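Long-range contacts in DNA protection during starvation protein (Agrobacterium tumefaciens, PDB 1O9R), which protects DNA from oxidative damage by taking up iron(II) and storing it as an iron(III) mineral inside a hollow twelve-subunit shell, without binding DNA itself: residues T91-Y96 against G115-M120; V35-H40 against T57-L62; S16-I21 against A131-T136; T6-P11 against V74-T79; D67-R72 against A137-A142. One frame throughout, in Å; residues are numbered along the deposited sequence.

Overall arrangement
Contacts 2 and 5 are buried pairings of nearly antiparallel helices, and both use helix 48-75: contact 2 against helix 12-42, contact 5 against helix 134-156. They pack mostly through carbon, while some polar ends, such as those of Lys37 and Arg72, reach neighbouring subunits. Contacts 3 and 4 lie toward one end of the bundle, where helices start and stop; they are also largely buried, but capping and Schellman turns shape them. Arg72 ties contact 5 to contact 3 through Asp133 and Thr136. Contact 1, only partly buried, lays a loop on helix 103-130 and mixes a small apolar patch with charged groups at its margin; Tyr96 links it to contact 2.

Contact 1. Residues T91-Y96 against G115-M120; sequences TKLKAY and GEVANM
Leu93 and Val117 form the apolar centre of a small, partly buried contact in which the loop between helix 84-90 and helix 103-130 folds back on the latter. The two side chains cross at about a right angle, Leu93 CD2 lying 3.9 Å from Val117 CG2. Leu93 CD2 also passes 4.1 Å from Glu116 CB, so the branched leucine covers the root of the glutamate as well as the valine. A turn further along, Met120 bends at its last torsion to bring CE within 4.2 Å of Lys92 CB; a flexible thioether chain suits this shallow, partly exposed spot. Lys92 offers only the start of its side chain, the remainder leading away toward solvent. Lys94 and Glu116 come from opposite directions at the margin and form a salt bridge through NZ and OE2, but the modelled separation is implausibly short and its details are doubtful. The loop is shaped by an ST turn: Leu93 N donates to Thr91 OG1 at 3.1 Å, nearly straight at 172°. Threonine suits the site because its hydroxyl also pairs with Asp31 on helix 12-42, joining the turn to the bundle, and Lys92 N is held by Ser28 of that same helix. The arrangement belongs to the long link between the second and third bundle helices, which in Dps proteins carries an extra short helix, here 84-90, across the middle of the ferritin-like four-helix bundle.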
# COMPACT_ATOMS: atom_id res chain seq x y z
N THR A 91 18.81 -34.17 -10.21
CA THR A 91 18.16 -33.46 -11.32
C THR A 91 18.02 -34.32 -12.57
O THR A 91 18.91 -35.14 -12.82
CB THR A 91 18.87 -32.13 -11.67
OG1 THR A 91 18.15 -31.50 -12.72
CG2 THR A 91 20.33 -32.40 -12.12
N LYS A 92 16.94 -34.11 -13.32
CA LYS A 92 16.75 -34.80 -14.60
C LYS A 92 17.09 -33.89 -15.77
O LYS A 92 16.98 -34.34 -16.94
CB LYS A 92 15.30 -35.30 -14.79
CG LYS A 92 14.92 -36.38 -13.78
CD LYS A 92 15.97 -37.35 -13.39
CE LYS A 92 16.65 -38.27 -14.35
NZ LYS A 92 17.58 -39.22 -13.65
N LEU A 93 17.55 -32.65 -15.51
CA LEU A 93 17.82 -31.74 -16.60
C LEU A 93 19.26 -31.83 -17.10
O LEU A 93 20.16 -32.01 -16.30
CB LEU A 93 17.57 -30.28 -16.14
CG LEU A 93 16.18 -30.11 -15.52
CD1 LEU A 93 16.07 -28.61 -15.25
CD2 LEU A 93 15.07 -30.56 -16.47
N LYS A 94 19.38 -31.71 -18.41
CA LYS A 94 20.75 -31.68 -18.95
C LYS A 94 21.36 -30.30 -18.63
O LYS A 94 20.65 -29.29 -18.60
CB LYS A 94 20.65 -31.73 -20.47
CG LYS A 94 19.44 -31.57 -21.28
CD LYS A 94 18.32 -30.59 -20.97
CE LYS A 94 17.21 -31.25 -20.18
NZ LYS A 94 16.44 -30.48 -19.21
N ALA A 95 22.67 -30.30 -18.43
CA ALA A 95 23.38 -29.05 -18.17
C ALA A 95 23.05 -27.98 -19.19
O ALA A 95 22.98 -28.13 -20.42
CB ALA A 95 24.91 -29.34 -18.26
N TYR A 96 22.80 -26.76 -18.62
CA TYR A 96 22.43 -25.65 -19.48
C TYR A 96 23.68 -25.09 -20.16
O TYR A 96 24.72 -24.87 -19.53
CB TYR A 96 21.77 -24.54 -18.58
CG TYR A 96 21.03 -23.52 -19.40
CD1 TYR A 96 19.72 -23.74 -19.85
CD2 TYR A 96 21.65 -22.33 -19.78
CE1 TYR A 96 19.02 -22.84 -20.62
CE2 TYR A 96 20.95 -21.42 -20.57
CZ TYR A 96 19.65 -21.65 -20.98
OH TYR A 96 18.94 -20.78 -21.76
N GLY A 115 9.60 -27.84 -20.41
CA GLY A 115 8.74 -28.94 -20.83
C GLY A 115 8.97 -30.20 -19.98
O GLY A 115 8.03 -30.83 -19.52
N GLU A 116 10.28 -30.48 -19.75
CA GLU A 116 10.56 -31.67 -18.92
C GLU A 116 10.03 -31.54 -17.51
O GLU A 116 9.39 -32.46 -16.95
CB GLU A 116 12.08 -31.96 -18.93
CG GLU A 116 12.46 -32.44 -20.33
CD GLU A 116 13.94 -32.45 -20.57
OE1 GLU A 116 14.40 -32.99 -21.61
OE2 GLU A 116 14.66 -31.89 -19.72
N VAL A 117 10.20 -30.36 -16.90
CA VAL A 117 9.70 -30.20 -15.52
C VAL A 117 8.17 -30.11 -15.50
O VAL A 117 7.56 -30.74 -14.62
CB VAL A 117 10.32 -28.93 -14.92
CG1 VAL A 117 9.76 -28.73 -13.48
CG2 VAL A 117 11.84 -29.09 -14.85
N ALA A 118 7.54 -29.47 -16.45
CA ALA A 118 6.06 -29.44 -16.51
C ALA A 118 5.57 -30.91 -16.56
O ALA A 118 4.56 -31.20 -15.93
CB ALA A 118 5.62 -28.63 -17.71
N ASN A 119 6.21 -31.69 -17.45
CA ASN A 119 5.68 -33.05 -17.61
C ASN A 119 6.02 -33.95 -16.46
O ASN A 119 5.20 -34.80 -16.06
CB ASN A 119 6.29 -33.58 -18.94
CG ASN A 119 5.71 -32.87 -20.14
OD1 ASN A 119 4.62 -32.30 -20.16
ND2 ASN A 119 6.41 -32.89 -21.29
N MET A 120 7.13 -33.67 -15.75
CA MET A 120 7.41 -34.42 -14.54
C MET A 120 6.35 -34.11 -13.46
O MET A 120 5.90 -35.03 -12.73
CB MET A 120 8.75 -33.98 -13.98
CG MET A 120 9.16 -34.28 -12.57
SD MET A 120 10.89 -33.77 -12.22
CE MET A 120 11.49 -33.84 -13.98

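Contact 2. Residues V35-H40 against T57-L62; sequences VTKQAH and TFRTQL
The guanidinium group of Arg59 is the flat group of this contact, and Lys37 CG approaches it obliquely, 3.4 Å from NH2. The two long chains cross at about a right angle, with Lys37 CE 4.1 Å from Arg59 CG, so the lysine's methylenes lie on the arginine, while Lys37 NZ stays 6.4 Å from Arg59 NH2. A bend at chi2 (64°) lets NE pair with Asp63 on its own helix while NH2 reaches Ala33 O on helix 12-42. The Phe58 ring turns away to meet Tyr114, leaving its CB 4.2 Å from Thr36 CG2. Thr36 fits the narrow middle by its two branches: CG2 lies 4.1 Å from Arg59 CB, while OG1 bonds to Leu32 O and Tyr114 and brushes Leu62 CD1 at 3.6 Å. The segments run nearly antiparallel, 166° apart in direction, with their axes 9.5 Å from each other. Lys37 NZ makes salt bridges to Asp56 and to Asp67 of a neighbouring subunit, and its side chain lies near a bound iron(III) ion. One turn on, the iron ligand His40 is steadied by His52 O. This forms part of the wall of a Dps ferroxidase centre, built between subunits related by a twofold axis.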
# COMPACT_ATOMS: atom_id res chain seq x y z
N VAL A 35 18.63 -22.41 -13.89
CA VAL A 35 18.65 -22.25 -15.33
C VAL A 35 18.00 -20.95 -15.75
O VAL A 35 18.43 -20.25 -16.68
CB VAL A 35 17.86 -23.47 -15.93
CG1 VAL A 35 17.33 -23.16 -17.27
CG2 VAL A 35 18.82 -24.68 -15.97
N THR A 36 16.86 -20.62 -15.11
CA THR A 36 16.09 -19.45 -15.47
C THR A 36 16.91 -18.17 -15.32
O THR A 36 16.86 -17.33 -16.23
CB THR A 36 14.82 -19.43 -14.60
OG1 THR A 36 14.04 -20.63 -14.92
CG2 THR A 36 13.92 -18.26 -14.89
N LYS A 37 17.63 -18.07 -14.20
CA LYS A 37 18.47 -16.89 -14.00
C LYS A 37 19.70 -16.93 -14.92
O LYS A 37 20.08 -15.90 -15.47
CB LYS A 37 18.90 -16.77 -12.54
CG LYS A 37 17.82 -16.18 -11.62
CD LYS A 37 17.76 -14.64 -11.84
CE LYS A 37 16.74 -14.05 -10.84
NZ LYS A 37 16.84 -12.54 -11.02
N GLN A 38 20.27 -18.13 -15.18
CA GLN A 38 21.42 -18.25 -16.09
C GLN A 38 21.05 -17.66 -17.44
O GLN A 38 21.81 -16.88 -18.06
CB GLN A 38 21.80 -19.74 -16.16
CG GLN A 38 22.90 -19.96 -17.24
CD GLN A 38 24.21 -19.37 -16.81
OE1 GLN A 38 25.06 -19.07 -17.72
NE2 GLN A 38 24.50 -19.15 -15.60
N ALA A 39 19.86 -17.99 -17.96
CA ALA A 39 19.42 -17.47 -19.26
C ALA A 39 19.13 -16.00 -19.16
O ALA A 39 19.60 -15.19 -19.98
CB ALA A 39 18.15 -18.22 -19.67
N HIS A 40 18.43 -15.57 -18.11
CA HIS A 40 18.06 -14.18 -17.92
C HIS A 40 19.26 -13.24 -17.96
O HIS A 40 19.17 -12.14 -18.61
CB HIS A 40 17.32 -14.10 -16.60
CG HIS A 40 17.35 -12.85 -15.80
ND1 HIS A 40 16.31 -11.91 -15.83
CD2 HIS A 40 18.24 -12.39 -14.88
CE1 HIS A 40 16.54 -10.96 -14.93
NE2 HIS A 40 17.72 -11.23 -14.39
N THR A 57 9.93 -13.29 -13.24
CA THR A 57 8.63 -13.72 -12.69
C THR A 57 8.62 -15.25 -12.60
O THR A 57 8.13 -15.82 -11.60
CB THR A 57 7.47 -13.26 -13.59
OG1 THR A 57 7.52 -11.81 -13.62
CG2 THR A 57 6.15 -13.79 -13.07
N PHE A 58 9.17 -15.97 -13.59
CA PHE A 58 9.18 -17.42 -13.53
C PHE A 58 10.06 -17.87 -12.39
O PHE A 58 9.71 -18.85 -11.69
CB PHE A 58 9.78 -17.97 -14.83
CG PHE A 58 8.89 -17.83 -16.04
CD1 PHE A 58 9.45 -18.32 -17.23
CD2 PHE A 58 7.60 -17.31 -15.99
CE1 PHE A 58 8.69 -18.19 -18.39
CE2 PHE A 58 6.88 -17.25 -17.17
CZ PHE A 58 7.43 -17.69 -18.34
N ARG A 59 11.18 -17.21 -12.11
CA ARG A 59 12.05 -17.61 -11.03
C ARG A 59 11.33 -17.51 -9.68
O ARG A 59 11.39 -18.45 -8.88
CB ARG A 59 13.39 -16.87 -11.04
CG ARG A 59 14.21 -17.14 -9.78
CD ARG A 59 14.65 -18.64 -9.64
NE ARG A 59 15.44 -18.70 -8.42
CZ ARG A 59 16.78 -18.60 -8.33
NH1 ARG A 59 17.35 -18.44 -7.10
NH2 ARG A 59 17.55 -18.68 -9.40
N THR A 60 10.58 -16.43 -9.50
CA THR A 60 9.81 -16.26 -8.23
C THR A 60 8.82 -17.42 -8.12
O THR A 60 8.67 -17.99 -7.02
CB THR A 60 9.01 -14.93 -8.31
OG1 THR A 60 10.05 -13.91 -8.27
CG2 THR A 60 8.16 -14.82 -7.03
N GLN A 61 8.13 -17.79 -9.20
CA GLN A 61 7.18 -18.90 -9.05
C GLN A 61 7.83 -20.23 -8.76
O GLN A 61 7.33 -21.03 -7.97
CB GLN A 61 6.37 -19.02 -10.37
CG GLN A 61 5.53 -17.79 -10.63
CD GLN A 61 4.85 -17.81 -11.99
OE1 GLN A 61 4.92 -18.74 -12.78
NE2 GLN A 61 4.18 -16.70 -12.29
N LEU A 62 9.00 -20.50 -9.38
CA LEU A 62 9.72 -21.75 -9.13
C LEU A 62 10.22 -21.75 -7.69
O LEU A 62 10.24 -22.79 -7.01
CB LEU A 62 10.92 -21.86 -10.09
CG LEU A 62 10.54 -22.13 -11.55
CD1 LEU A 62 11.76 -22.04 -12.48
CD2 LEU A 62 9.86 -23.51 -11.70

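Contact 3. Residues S16-I21 against A131-T136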
# COMPACT_ATOMS: atom_id res chain seq x y z
N SER A 16 6.18 -42.67 2.51
CA SER A 16 7.48 -42.95 1.88
C SER A 16 7.43 -42.74 0.38
O SER A 16 8.36 -42.15 -0.25
CB SER A 16 7.76 -44.45 2.21
OG SER A 16 9.04 -44.84 1.68
N THR A 17 6.37 -43.22 -0.28
CA THR A 17 6.26 -43.04 -1.73
C THR A 17 6.29 -41.54 -2.11
O THR A 17 6.96 -41.10 -3.04
CB THR A 17 4.97 -43.64 -2.29
OG1 THR A 17 5.03 -45.09 -2.01
CG2 THR A 17 4.67 -43.45 -3.76
N VAL A 18 5.44 -40.82 -1.37
CA VAL A 18 5.29 -39.40 -1.81
C VAL A 18 6.54 -38.62 -1.45
O VAL A 18 6.91 -37.69 -2.20
CB VAL A 18 4.04 -38.79 -1.24
CG1 VAL A 18 3.96 -37.31 -1.45
CG2 VAL A 18 2.81 -39.49 -1.88
N ILE A 19 7.24 -38.86 -0.32
CA ILE A 19 8.52 -38.18 -0.08
C ILE A 19 9.45 -38.38 -1.25
O ILE A 19 10.14 -37.45 -1.68
CB ILE A 19 9.12 -38.72 1.26
CG1 ILE A 19 8.28 -38.11 2.41
CG2 ILE A 19 10.61 -38.37 1.36
CD1 ILE A 19 8.63 -38.82 3.73
N GLY A 20 9.54 -39.61 -1.83
CA GLY A 20 10.41 -39.82 -2.99
C GLY A 20 10.04 -38.98 -4.20
O GLY A 20 10.88 -38.40 -4.86
N ILE A 21 8.72 -38.89 -4.46
CA ILE A 21 8.22 -38.08 -5.57
C ILE A 21 8.57 -36.60 -5.33
O ILE A 21 8.98 -35.92 -6.28
CB ILE A 21 6.70 -38.27 -5.71
CG1 ILE A 21 6.36 -39.73 -6.09
CG2 ILE A 21 6.12 -37.34 -6.76
CD1 ILE A 21 4.86 -39.96 -5.88
N ALA A 131 -1.13 -42.73 -4.65
CA ALA A 131 -0.66 -43.09 -3.30
C ALA A 131 -1.69 -42.71 -2.25
O ALA A 131 -1.48 -43.12 -1.08
CB ALA A 131 0.69 -42.44 -3.01
N GLY A 132 -2.81 -42.05 -2.54
CA GLY A 132 -3.79 -41.73 -1.53
C GLY A 132 -3.50 -40.42 -0.81
O GLY A 132 -3.97 -40.19 0.30
N ASP A 133 -2.78 -39.52 -1.50
CA ASP A 133 -2.40 -38.24 -0.86
C ASP A 133 -2.90 -37.08 -1.70
O ASP A 133 -2.10 -36.41 -2.46
CB ASP A 133 -0.89 -38.22 -0.65
CG ASP A 133 -0.40 -37.00 0.13
OD1 ASP A 133 -1.26 -36.16 0.48
OD2 ASP A 133 0.83 -36.94 0.36
N PRO A 134 -4.16 -36.74 -1.69
CA PRO A 134 -4.66 -35.62 -2.48
C PRO A 134 -4.09 -34.30 -2.00
O PRO A 134 -4.09 -33.37 -2.85
CB PRO A 134 -6.19 -35.68 -2.34
CG PRO A 134 -6.47 -36.73 -1.37
CD PRO A 134 -5.24 -37.46 -0.98
N THR A 135 -3.66 -34.13 -0.77
CA THR A 135 -3.06 -32.87 -0.33
C THR A 135 -1.78 -32.59 -1.09
O THR A 135 -1.52 -31.52 -1.66
CB THR A 135 -2.87 -32.85 1.17
OG1 THR A 135 -4.23 -32.96 1.70
CG2 THR A 135 -2.21 -31.59 1.67
N THR A 136 -0.92 -33.62 -1.20
CA THR A 136 0.31 -33.48 -1.94
C THR A 136 -0.03 -33.36 -3.42
O THR A 136 0.56 -32.57 -4.16
CB THR A 136 1.21 -34.73 -1.80
OG1 THR A 136 1.62 -34.73 -0.45
CG2 THR A 136 2.39 -34.62 -2.80
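Asp133 OD1 is gripped by two donors: Thr136 N at 3.1 Å, which reaches it from above the carboxylate plane (64° out of it), and the guanidinium of Arg72, through a salt bridge to NH2. The first is the capping bond of an N-cap aspartate, and the start of helix 134-156 would be expected to stabilise its negative charge further. The other carboxylate oxygen, OD2, accepts from Thr136 OG1 at a modelled 2.5 Å, so short that its exact length is doubtful, while Arg72 NE bonds to that same threonine oxygen. Cap, threonine and arginine thus fix one another, and Val18 of helix 12-42 packs over the cap. Its CG1, anti to the backbone N (chi1 170°), reaches Thr136 CG2 tip to tip at 3.4 Å, tighter than usual for two carbons, and passes 3.6 Å from Asp133 OD2. The other branch, CG2, lies 3.8 Å from Ala131 CB, so one branched residue touches the chain before and after Gly132. Ala131 is small enough to admit it, and Thr17 CG2 touches the same methyl at 4.2 Å. Between Ala131 and Asp133, Gly132 with positive phi (87°) makes the Schellman motif that ends helix 103-130. The contact therefore sets helix 12-42 against the tight corner joining helices 103-130 and 134-156, with Leu76, just beyond the end of helix 48-75, also packed on Val18.

Contact 4. Residues T6-P11 against V74-T79; sequences TKNDLP and VQLGGT
Gln75 opens the contact at a Schellman motif, the turn that ends helix 48-75 and here receives the N-terminal arm of the chain. Its carbonyl O lies 4.1 Å from Thr6 CG2, a loose packing contact, while its side-chain OE1 accepts from Arg72 and is thereby held back against its own helix. Next comes Leu76, the apolar centre of the contact: its CD2 lies 4.0 Å from Leu10 CD2, the two leucines crossing at a slant, and the amide end of Asn8 settles beside the same methyl. Val18 and Ile19 of helix 12-42 enclose Leu76 further, which explains a large apolar residue at a chain turn. Gly77 then takes a positive phi (95°) that only glycine adopts comfortably, and its N returns to Val74 O at 2.9 Å. It also forms a backbone hydrogen bond with His4, so the arm is tied down just before Thr6. Gly78 N completes the motif by bonding to Val73 O. A neighbouring subunit also holds the arm: Glu155 of that subunit takes up Thr6 OG1 and Lys7 N, and its Arg122 pairs with Asp9. A tail fixed in this way is consistent with a Dps protein that does not bind DNA. With OG1 anti to the backbone N (chi1 174°), Thr6 also makes an ST turn, accepting from Asn8 N at 3.1 Å.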
# COMPACT_ATOMS: atom_id res chain seq x y z
N THR A 6 5.29 -37.92 13.53
CA THR A 6 4.24 -36.91 13.38
C THR A 6 2.87 -37.54 13.64
O THR A 6 2.66 -38.73 13.33
CB THR A 6 4.29 -36.25 12.01
OG1 THR A 6 3.19 -35.36 11.81
CG2 THR A 6 4.26 -37.24 10.83
N LYS A 7 1.94 -36.73 14.08
CA LYS A 7 0.53 -37.08 14.30
C LYS A 7 -0.14 -37.19 12.93
O LYS A 7 -1.23 -37.78 12.83
CB LYS A 7 -0.22 -36.04 15.11
CG LYS A 7 0.17 -35.69 16.54
CD LYS A 7 0.08 -36.94 17.43
CE LYS A 7 0.36 -36.55 18.88
NZ LYS A 7 0.20 -37.76 19.75
N ASN A 8 0.41 -36.64 11.86
CA ASN A 8 -0.10 -36.76 10.49
C ASN A 8 -0.40 -38.23 10.15
O ASN A 8 0.57 -39.00 10.19
CB ASN A 8 0.88 -36.13 9.51
CG ASN A 8 0.31 -35.98 8.14
OD1 ASN A 8 0.35 -34.88 7.46
ND2 ASN A 8 -0.24 -37.03 7.60
N ASP A 9 -1.65 -38.59 9.89
CA ASP A 9 -1.98 -40.04 9.76
C ASP A 9 -2.00 -40.55 8.35
O ASP A 9 -2.55 -41.66 8.09
CB ASP A 9 -3.29 -40.36 10.48
CG ASP A 9 -4.56 -39.87 9.83
OD1 ASP A 9 -4.52 -39.24 8.76
OD2 ASP A 9 -5.69 -40.14 10.34
N LEU A 10 -1.41 -39.89 7.36
CA LEU A 10 -1.26 -40.49 6.02
C LEU A 10 -0.50 -41.79 6.21
O LEU A 10 0.50 -41.86 6.96
CB LEU A 10 -0.41 -39.58 5.10
CG LEU A 10 -0.35 -40.01 3.65
CD1 LEU A 10 -1.67 -39.88 2.92
CD2 LEU A 10 0.72 -39.21 2.90
N PRO A 11 -0.98 -42.89 5.64
CA PRO A 11 -0.29 -44.16 5.85
C PRO A 11 1.19 -44.11 5.59
O PRO A 11 1.68 -43.43 4.65
CB PRO A 11 -1.03 -45.12 4.91
CG PRO A 11 -2.40 -44.54 4.88
CD PRO A 11 -2.16 -43.01 4.78
N VAL A 74 8.91 -32.46 4.60
CA VAL A 74 9.13 -32.43 6.05
C VAL A 74 7.86 -32.64 6.83
O VAL A 74 7.88 -33.26 7.91
CB VAL A 74 9.86 -31.12 6.45
CG1 VAL A 74 11.23 -31.12 5.68
CG2 VAL A 74 9.29 -29.80 6.10
N GLN A 75 6.74 -32.13 6.32
CA GLN A 75 5.45 -32.37 6.95
C GLN A 75 5.21 -33.88 7.08
O GLN A 75 4.54 -34.27 8.05
CB GLN A 75 4.31 -31.76 6.13
CG GLN A 75 4.29 -30.22 6.26
CD GLN A 75 3.51 -29.61 5.13
OE1 GLN A 75 2.52 -30.12 4.65
NE2 GLN A 75 4.00 -28.47 4.61
N LEU A 76 5.63 -34.65 6.11
CA LEU A 76 5.41 -36.12 6.12
C LEU A 76 6.49 -36.80 6.92
O LEU A 76 6.46 -38.06 6.84
CB LEU A 76 5.23 -36.59 4.70
CG LEU A 76 4.04 -35.98 3.94
CD1 LEU A 76 4.03 -36.54 2.52
CD2 LEU A 76 2.73 -36.24 4.67
N GLY A 77 7.39 -36.13 7.60
CA GLY A 77 8.39 -36.80 8.44
C GLY A 77 9.69 -37.02 7.69
O GLY A 77 10.56 -37.72 8.26
N GLY A 78 9.85 -36.59 6.46
CA GLY A 78 11.08 -36.78 5.69
C GLY A 78 12.06 -35.62 5.90
O GLY A 78 11.86 -34.68 6.67
N THR A 79 13.11 -35.73 5.11
CA THR A 79 14.18 -34.72 5.03
C THR A 79 14.15 -34.11 3.64
O THR A 79 14.29 -34.79 2.62
CB THR A 79 15.54 -35.39 5.28
OG1 THR A 79 15.50 -35.97 6.60
CG2 THR A 79 16.65 -34.34 5.22

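Contact 5. Residues D67-R72 against A137-A142; sequences DTIAER and ADIFTA
Ile139 sits against three residues of segment 67-72, all met through carbon. Its CG2 branch touches Thr68 CG2 at 3.6 Å and Ile69 CG1 at 4.0 Å, while CD1 on the other branch lies 3.8 Å from Arg72 CG and equally near the methylenes on either side of it. Isoleucine serves well because chi1 of -76° spreads its branches along the facing helix. Beside it, Ile69 CD1 reaches Phe140 CE2 at 4.0 Å, the side chains crossing at about a right angle. In the next shell, polar ends are drawn off elsewhere: Thr68 OG1 bonds to Asn64 O, which leaves the methyl for Ile139, and Arg72 stretches past the isoleucine to pair with Asp148 of a neighbouring subunit and with Asp133 and Thr136 of its own chain. Asp67 and Glu71 take no part in this packing; Glu71 is an iron ligand and Asp67 probably another, so the helix gives one side to the bundle and another to the ferroxidase site. The segments run almost antiparallel, 169° apart in direction with axes 10.2 Å from each other. Helix 12-42 closes one side of the seam, Leu22 touching Ile69, Arg72 and Phe140, and helix 103-130 meets the Phe140 ring through Ala124, Ile125 and Ser128.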
# COMPACT_ATOMS: atom_id res chain seq x y z
N ASP A 67 9.66 -24.32 -2.65
CA ASP A 67 9.52 -24.26 -1.19
C ASP A 67 8.35 -25.09 -0.76
O ASP A 67 8.37 -25.80 0.29
CB ASP A 67 9.22 -22.78 -0.80
CG ASP A 67 10.54 -22.04 -0.72
OD1 ASP A 67 11.59 -22.69 -0.89
OD2 ASP A 67 10.55 -20.79 -0.58
N THR A 68 7.20 -25.02 -1.47
CA THR A 68 6.01 -25.77 -1.05
C THR A 68 6.31 -27.28 -1.09
O THR A 68 5.80 -28.03 -0.25
CB THR A 68 4.82 -25.41 -1.92
OG1 THR A 68 4.65 -23.96 -1.75
CG2 THR A 68 3.49 -26.02 -1.51
N ILE A 69 6.98 -27.74 -2.17
CA ILE A 69 7.32 -29.18 -2.28
C ILE A 69 8.24 -29.58 -1.16
O ILE A 69 7.99 -30.65 -0.53
CB ILE A 69 7.95 -29.36 -3.69
CG1 ILE A 69 6.85 -29.30 -4.76
CG2 ILE A 69 8.72 -30.67 -3.81
CD1 ILE A 69 7.37 -29.13 -6.21
N ALA A 70 9.29 -28.81 -0.85
CA ALA A 70 10.20 -29.19 0.22
C ALA A 70 9.49 -29.25 1.55
O ALA A 70 9.77 -30.12 2.38
CB ALA A 70 11.34 -28.15 0.25
N GLU A 71 8.65 -28.22 1.82
CA GLU A 71 7.94 -28.23 3.12
C GLU A 71 7.04 -29.47 3.21
O GLU A 71 6.91 -29.96 4.36
CB GLU A 71 7.07 -26.97 3.24
CG GLU A 71 7.84 -25.64 3.29
CD GLU A 71 6.82 -24.47 3.36
OE1 GLU A 71 5.61 -24.60 3.13
OE2 GLU A 71 7.36 -23.35 3.42
N ARG A 72 6.46 -29.92 2.12
CA ARG A 72 5.61 -31.13 2.21
C ARG A 72 6.44 -32.33 2.57
O ARG A 72 5.87 -33.14 3.33
CB ARG A 72 4.89 -31.30 0.87
CG ARG A 72 3.82 -32.39 0.89
CD ARG A 72 2.76 -32.09 2.01
NE ARG A 72 1.73 -33.14 1.85
CZ ARG A 72 0.81 -33.31 2.82
NH1 ARG A 72 0.79 -32.57 3.91
NH2 ARG A 72 -0.14 -34.26 2.65
N ALA A 137 -1.04 -34.09 -3.94
CA ALA A 137 -1.38 -33.95 -5.35
C ALA A 137 -1.82 -32.50 -5.64
O ALA A 137 -1.51 -32.02 -6.73
CB ALA A 137 -2.50 -34.94 -5.76
N ASP A 138 -2.48 -31.83 -4.69
CA ASP A 138 -2.88 -30.44 -4.94
C ASP A 138 -1.67 -29.52 -5.01
O ASP A 138 -1.70 -28.58 -5.83
CB ASP A 138 -3.77 -30.06 -3.74
CG ASP A 138 -4.38 -28.66 -3.96
OD1 ASP A 138 -3.99 -27.72 -3.23
OD2 ASP A 138 -5.21 -28.54 -4.86
N ILE A 139 -0.64 -29.79 -4.24
CA ILE A 139 0.60 -28.98 -4.30
C ILE A 139 1.16 -29.12 -5.70
O ILE A 139 1.62 -28.13 -6.33
CB ILE A 139 1.60 -29.46 -3.23
CG1 ILE A 139 1.12 -28.94 -1.86
CG2 ILE A 139 3.03 -28.96 -3.53
CD1 ILE A 139 1.83 -29.63 -0.69
N PHE A 140 1.18 -30.37 -6.24
CA PHE A 140 1.75 -30.54 -7.59
C PHE A 140 0.79 -29.96 -8.63
O PHE A 140 1.25 -29.47 -9.69
CB PHE A 140 1.99 -32.04 -7.89
CG PHE A 140 3.23 -32.58 -7.24
CD1 PHE A 140 3.11 -33.68 -6.39
CD2 PHE A 140 4.48 -32.05 -7.52
CE1 PHE A 140 4.24 -34.23 -5.82
CE2 PHE A 140 5.59 -32.61 -6.93
CZ PHE A 140 5.48 -33.72 -6.08
N THR A 141 -0.54 -29.95 -8.42
CA THR A 141 -1.47 -29.38 -9.35
C THR A 141 -1.29 -27.87 -9.47
O THR A 141 -1.31 -27.31 -10.56
CB THR A 141 -2.89 -29.74 -8.98
OG1 THR A 141 -3.04 -31.17 -8.97
CG2 THR A 141 -3.87 -29.21 -10.03
N ALA A 142 -1.10 -27.24 -8.32
CA ALA A 142 -0.85 -25.76 -8.38
C ALA A 142 0.43 -25.50 -9.14
O ALA A 142 0.48 -24.54 -9.94
CB ALA A 142 -0.78 -25.22 -6.95